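Local coordinates for protein putative ADP-Ribosyltransferase Scabin (Streptomyces scabiei 87.22, PDB 5EWY) that probably transfers ADP-ribose from NAD+ to DNA as a toxin of a plant-pathogenic bacterium, at residues Y135-K147 against D157-T169. Numbering follows the deposited sequence. Where two conformers were deposited one is given.
Sequences YYIDAPGGVDVNK and DQVEVAFPGGIRT. With 5TQ (4-(8-fluoranyl-6-oxidanylidene-1,3,4,5-tetrahydrobenzo[c][1,6]naphthyridin-2-yl)butanoic acid), chain B.
V143 and A162 trade both backbone bonds of an antiparallel hydrogen-bonded pair: V143 N donates to A162 O (2.8 Å, 172° at the hydrogen) and A162 N returns one to V143 O. That carbonyl also receives a C-H...O contact from V161 CA. Two residues on, past the non-hydrogen-bonded pair D144-V161, V145 N, in the first turn of helix 145-149, reaches E160 O at 3.0 Å. The same oxygen accepts from water 1, which also donates to D144 OD1 and accepts from N146 N, so a single water satisfies the next amide of the helix start. D144 is the N-cap: its OD1 takes K147 N from above the carboxylate plane (3.1 Å), while OD2 is bonded to Y120. Water 2 accepts from E160 N and lies 2.8 Å from N146 OD1, probably donating to it; the N146 side chain has its strongest polar partner in H153. Toward the other end the contact turns apolar. G142 CA lies over one face of the F163 ring, 3.9 Å from its centroid, a CH-pi contact, with P140 O at the ring edge. The V143 and P164 side chains cross at about a right angle, CG2 to CG 3.8 Å, and beyond F163 the I137 and I167 CD1 methyls meet. E160, extended with CG anti to the backbone N (chi1 -177°), runs its CB and CG between V145 CG2 and the inhibitor's fluorine, F20 (3.3 Å from CB); its OE2 is bonded to S117. Strand 143-144 thus edges the three-stranded sheet whose central strand, 160-164, opens with E160; Q158 lies in the 3-10 segment just before it, and both line the inhibitor pocket, consistent with the Q-X-E motif of ADP-ribosyltransferases.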
loop_
_atom_site.group_PDB
_atom_site.type_symbol
_atom_site.label_atom_id
_atom_site.label_comp_id
_atom_site.label_asym_id
_atom_site.label_seq_id
_atom_site.Cartn_x
_atom_site.Cartn_y
_atom_site.Cartn_z
ATOM N N TYR A 135 -6.865 -6.184 0.770
ATOM C CA TYR A 135 -6.669 -5.802 -0.629
ATOM C C TYR A 135 -5.313 -6.257 -1.142
ATOM O O TYR A 135 -4.319 -6.277 -0.407
ATOM C CB TYR A 135 -6.793 -4.290 -0.786
ATOM C CG TYR A 135 -8.216 -3.790 -0.642
ATOM C CD1 TYR A 135 -8.733 -3.422 0.589
ATOM C CD2 TYR A 135 -9.031 -3.663 -1.743
ATOM C CE1 TYR A 135 -10.040 -2.968 0.715
ATOM C CE2 TYR A 135 -10.318 -3.229 -1.647
ATOM C CZ TYR A 135 -10.831 -2.864 -0.411
ATOM O OH TYR A 135 -12.130 -2.439 -0.374
ATOM N N TYR A 136 -5.315 -6.666 -2.414
ATOM C CA TYR A 136 -4.161 -7.174 -3.141
ATOM C C TYR A 136 -3.784 -6.125 -4.178
ATOM O O TYR A 136 -4.645 -5.655 -4.924
ATOM C CB TYR A 136 -4.533 -8.489 -3.851
ATOM C CG TYR A 136 -4.783 -9.668 -2.945
ATOM C CD1 TYR A 136 -5.709 -9.600 -1.898
ATOM C CD2 TYR A 136 -4.082 -10.829 -3.086
ATOM C CE1 TYR A 136 -5.930 -10.669 -1.086
ATOM C CE2 TYR A 136 -4.277 -11.900 -2.236
ATOM C CZ TYR A 136 -5.202 -11.801 -1.214
ATOM O OH TYR A 136 -5.395 -12.887 -0.419
ATOM N N ILE A 137 -2.516 -5.702 -4.164
ATOM C CA ILE A 137 -2.045 -4.523 -4.888
ATOM C C ILE A 137 -0.861 -4.921 -5.761
ATOM O O ILE A 137 0.040 -5.641 -5.301
ATOM C CB ILE A 137 -1.640 -3.425 -3.890
ATOM C CG1 ILE A 137 -2.901 -2.942 -3.181
ATOM C CG2 ILE A 137 -0.906 -2.257 -4.560
ATOM C CD1 ILE A 137 -2.631 -2.191 -1.896
ATOM N N ASP A 138 -0.863 -4.460 -7.010
ATOM C CA ASP A 138 0.251 -4.715 -7.925
ATOM C C ASP A 138 0.609 -3.353 -8.508
ATOM O O ASP A 138 0.056 -2.918 -9.514
ATOM C CB ASP A 138 -0.143 -5.730 -8.986
ATOM C CG ASP A 138 0.930 -5.930 -10.052
ATOM O OD1 ASP A 138 2.125 -5.673 -9.785
ATOM O OD2 ASP A 138 0.583 -6.380 -11.161
ATOM N N ALA A 139 1.496 -2.644 -7.808
ATOM C CA ALA A 139 1.774 -1.254 -8.121
ATOM C C ALA A 139 3.275 -1.028 -8.115
ATOM O O ALA A 139 3.984 -1.615 -7.282
ATOM C CB ALA A 139 1.169 -0.312 -7.057
ATOM N N PRO A 140 3.772 -0.174 -8.994
ATOM C CA PRO A 140 5.202 0.144 -9.000
ATOM C C PRO A 140 5.520 1.128 -7.894
ATOM O O PRO A 140 4.701 1.975 -7.534
ATOM C CB PRO A 140 5.419 0.812 -10.366
ATOM C CG PRO A 140 4.102 1.420 -10.698
ATOM C CD PRO A 140 3.056 0.500 -10.095
ATOM N N GLY A 141 6.724 1.001 -7.363
ATOM C CA GLY A 141 7.258 2.036 -6.489
ATOM C C GLY A 141 6.863 1.889 -5.041
ATOM O O GLY A 141 6.805 0.785 -4.492
ATOM N N GLY A 142 6.593 3.027 -4.410
ATOM C CA GLY A 142 6.368 3.034 -2.969
ATOM C C GLY A 142 7.660 3.194 -2.199
ATOM O O GLY A 142 8.748 2.853 -2.660
ATOM N N VAL A 143 7.546 3.805 -1.029
ATOM C CA VAL A 143 8.684 3.986 -0.137
ATOM C C VAL A 143 8.775 2.767 0.777
ATOM O O VAL A 143 7.838 2.467 1.524
ATOM C CB VAL A 143 8.538 5.273 0.688
ATOM C CG1 VAL A 143 9.726 5.416 1.615
ATOM C CG2 VAL A 143 8.396 6.502 -0.217
ATOM N N ASP A 144 9.907 2.073 0.746
ATOM C CA ASP A 144 10.122 0.933 1.629
ATOM C C ASP A 144 10.452 1.473 3.015
ATOM O O ASP A 144 11.517 2.053 3.236
ATOM C CB ASP A 144 11.222 0.030 1.073
ATOM C CG ASP A 144 11.393 -1.240 1.879
ATOM O OD1 ASP A 144 11.429 -1.151 3.120
ATOM O OD2 ASP A 144 11.502 -2.335 1.287
ATOM N N VAL A 145 9.520 1.302 3.954
ATOM C CA VAL A 145 9.640 1.974 5.241
ATOM C C VAL A 145 10.879 1.501 5.984
ATOM O O VAL A 145 11.667 2.310 6.479
ATOM C CB VAL A 145 8.362 1.793 6.073
ATOM C CG1 VAL A 145 8.584 2.231 7.545
ATOM C CG2 VAL A 145 7.240 2.609 5.486
ATOM N N ASN A 146 11.056 0.186 6.112
ATOM C CA ASN A 146 12.181 -0.303 6.901
ATOM C C ASN A 146 13.526 0.024 6.252
ATOM O O ASN A 146 14.515 0.236 6.964
ATOM C CB ASN A 146 12.050 -1.794 7.177
ATOM C CG ASN A 146 10.928 -2.107 8.128
ATOM O OD1 ASN A 146 10.246 -1.204 8.644
ATOM N ND2 ASN A 146 10.719 -3.387 8.376
ATOM N N LYS A 147 13.586 0.095 4.919
ATOM C CA LYS A 147 14.826 0.512 4.273
ATOM C C LYS A 147 15.089 1.996 4.475
ATOM O O LYS A 147 16.247 2.430 4.433
ATOM C CB LYS A 147 14.789 0.198 2.776
ATOM C CG LYS A 147 14.856 -1.272 2.447
ATOM C CD LYS A 147 14.941 -1.483 0.941
ATOM C CE LYS A 147 14.832 -2.952 0.561
ATOM N NZ LYS A 147 15.858 -3.776 1.249
ATOM N N ASP A 157 7.854 -4.925 12.204
ATOM C CA ASP A 157 7.290 -6.192 11.749
ATOM C C ASP A 157 6.081 -6.003 10.846
ATOM O O ASP A 157 5.579 -6.999 10.313
ATOM C CB ASP A 157 6.951 -7.113 12.929
ATOM C CG ASP A 157 8.174 -7.834 13.490
ATOM O OD1 ASP A 157 9.190 -7.977 12.772
ATOM O OD2 ASP A 157 8.112 -8.274 14.656
ATOM N N GLN A 158 5.666 -4.768 10.576
ATOM C CA GLN A 158 4.628 -4.537 9.590
ATOM C C GLN A 158 5.157 -4.544 8.159
ATOM O O GLN A 158 4.352 -4.530 7.219
ATOM C CB GLN A 158 3.960 -3.187 9.813
ATOM C CG GLN A 158 3.243 -3.008 11.118
ATOM C CD GLN A 158 2.486 -1.691 11.116
ATOM O OE1 GLN A 158 3.072 -0.599 10.886
ATOM N NE2 GLN A 158 1.190 -1.774 11.339
ATOM N N VAL A 159 6.482 -4.505 7.984
ATOM C CA VAL A 159 7.134 -4.549 6.674
ATOM C C VAL A 159 6.370 -3.702 5.654
ATOM O O VAL A 159 5.922 -4.172 4.590
ATOM C CB VAL A 159 7.466 -5.983 6.214
ATOM C CG1 VAL A 159 8.490 -6.604 7.130
ATOM C CG2 VAL A 159 6.223 -6.854 6.111
ATOM N N GLU A 160 6.271 -2.419 5.967
ATOM C CA GLU A 160 5.393 -1.472 5.299
ATOM C C GLU A 160 6.050 -0.896 4.054
ATOM O O GLU A 160 7.264 -0.668 4.006
ATOM C CB GLU A 160 5.039 -0.339 6.266
ATOM C CG GLU A 160 4.072 0.652 5.693
ATOM C CD GLU A 160 3.676 1.730 6.658
ATOM O OE1 GLU A 160 3.981 1.589 7.860
ATOM O OE2 GLU A 160 3.058 2.710 6.187
ATOM N N VAL A 161 5.212 -0.631 3.062
ATOM C CA VAL A 161 5.553 0.158 1.886
ATOM C C VAL A 161 4.537 1.297 1.838
ATOM O O VAL A 161 3.315 1.066 1.790
ATOM C CB VAL A 161 5.524 -0.684 0.597
ATOM C CG1 VAL A 161 5.809 0.191 -0.634
ATOM C CG2 VAL A 161 6.523 -1.850 0.669
ATOM N N ALA A 162 5.035 2.530 1.862
ATOM C CA ALA A 162 4.183 3.712 1.921
ATOM C C ALA A 162 4.106 4.371 0.550
ATOM O O ALA A 162 5.136 4.770 -0.012
ATOM C CB ALA A 162 4.742 4.711 2.923
ATOM N N PHE A 163 2.890 4.513 0.021
ATOM C CA PHE A 163 2.699 5.063 -1.314
ATOM C C PHE A 163 2.383 6.550 -1.245
ATOM O O PHE A 163 1.261 6.926 -0.864
ATOM C CB PHE A 163 1.606 4.309 -2.079
ATOM C CG PHE A 163 2.115 3.043 -2.679
ATOM C CD1 PHE A 163 2.679 3.037 -3.943
ATOM C CD2 PHE A 163 2.135 1.870 -1.935
ATOM C CE1 PHE A 163 3.211 1.878 -4.475
ATOM C CE2 PHE A 163 2.670 0.710 -2.449
ATOM C CZ PHE A 163 3.214 0.706 -3.716
ATOM N N PRO A 164 3.324 7.439 -1.566
ATOM C CA PRO A 164 3.011 8.879 -1.548
ATOM C C PRO A 164 2.046 9.222 -2.670
ATOM O O PRO A 164 2.280 8.879 -3.833
ATOM C CB PRO A 164 4.372 9.555 -1.749
ATOM C CG PRO A 164 5.405 8.457 -1.634
ATOM C CD PRO A 164 4.695 7.186 -2.028
ATOM N N GLY A 165 0.947 9.872 -2.318
ATOM C CA GLY A 165 -0.109 10.136 -3.264
ATOM C C GLY A 165 -1.067 8.986 -3.440
ATOM O O GLY A 165 -1.989 9.089 -4.259
ATOM N N GLY A 166 -0.887 7.908 -2.689
ATOM C CA GLY A 166 -1.761 6.758 -2.795
ATOM C C GLY A 166 -1.542 5.962 -4.063
ATOM O O GLY A 166 -0.446 5.920 -4.622
ATOM N N ILE A 167 -2.607 5.275 -4.471
ATOM C CA ILE A 167 -2.524 4.187 -5.449
ATOM C C ILE A 167 -3.766 4.226 -6.322
ATOM O O ILE A 167 -4.889 4.058 -5.821
ATOM C CB ILE A 167 -2.451 2.820 -4.752
ATOM C CG1 ILE A 167 -1.323 2.773 -3.708
ATOM C CG2 ILE A 167 -2.271 1.701 -5.799
ATOM C CD1 ILE A 167 -1.400 1.554 -2.831
ATOM N N ARG A 168 -3.571 4.393 -7.634
ATOM C CA ARG A 168 -4.685 4.391 -8.572
ATOM C C ARG A 168 -5.337 3.015 -8.640
ATOM O O ARG A 168 -4.692 1.985 -8.431
ATOM C CB ARG A 168 -4.201 4.775 -9.977
ATOM C CG ARG A 168 -3.803 6.234 -10.109
ATOM C CD ARG A 168 -3.830 6.694 -11.556
ATOM N NE ARG A 168 -2.778 6.075 -12.359
ATOM C CZ ARG A 168 -1.492 6.410 -12.302
ATOM N NH1 ARG A 168 -1.081 7.354 -11.463
ATOM N NH2 ARG A 168 -0.609 5.795 -13.081
ATOM N N THR A 169 -6.615 3.004 -9.021
ATOM C CA THR A 169 -7.364 1.750 -9.037
ATOM C C THR A 169 -6.774 0.736 -10.021
ATOM O O THR A 169 -6.865 -0.473 -9.767
ATOM C CB THR A 169 -8.843 2.006 -9.353
ATOM O OG1 THR A 169 -9.550 0.757 -9.330
ATOM C CG2 THR A 169 -9.019 2.678 -10.721
HETATM N N12 5TQ B . -4.122 2.096 9.033
HETATM C C13 5TQ B . -5.209 1.516 8.523
HETATM C C15 5TQ B . -4.258 3.274 9.948
HETATM C C17 5TQ B . -5.137 5.297 8.684
HETATM C C01 5TQ B . -0.079 -1.843 6.604
HETATM C C02 5TQ B . 1.080 -1.316 7.157
HETATM C C03 5TQ B . 1.033 -0.208 7.996
HETATM C C04 5TQ B . -0.189 0.393 8.268
HETATM C C05 5TQ B . -1.383 -0.133 7.739
HETATM C C06 5TQ B . -1.309 -1.250 6.888
HETATM C C07 5TQ B . -2.537 -1.817 6.343
HETATM C C08 5TQ B . -2.668 0.467 8.010
HETATM C C09 5TQ B . -3.811 -0.144 7.421
HETATM N N10 5TQ B . -3.717 -1.226 6.609
HETATM C C11 5TQ B . -2.887 1.581 8.832
HETATM C C14 5TQ B . -5.108 0.450 7.690
HETATM C C16 5TQ B . -5.434 4.206 9.692
HETATM C C18 5TQ B . -5.377 4.818 7.267
HETATM O O19 5TQ B . -2.497 -2.826 5.590
HETATM F F20 5TQ B . 2.251 -1.895 6.887
HETATM O O21 5TQ B . -6.003 5.561 6.466
HETATM O O22 5TQ B . -4.959 3.700 6.917
HETATM O O HOH W 1 9.532 -2.011 4.936
HETATM O O HOH W 2 7.489 -1.447 8.456
#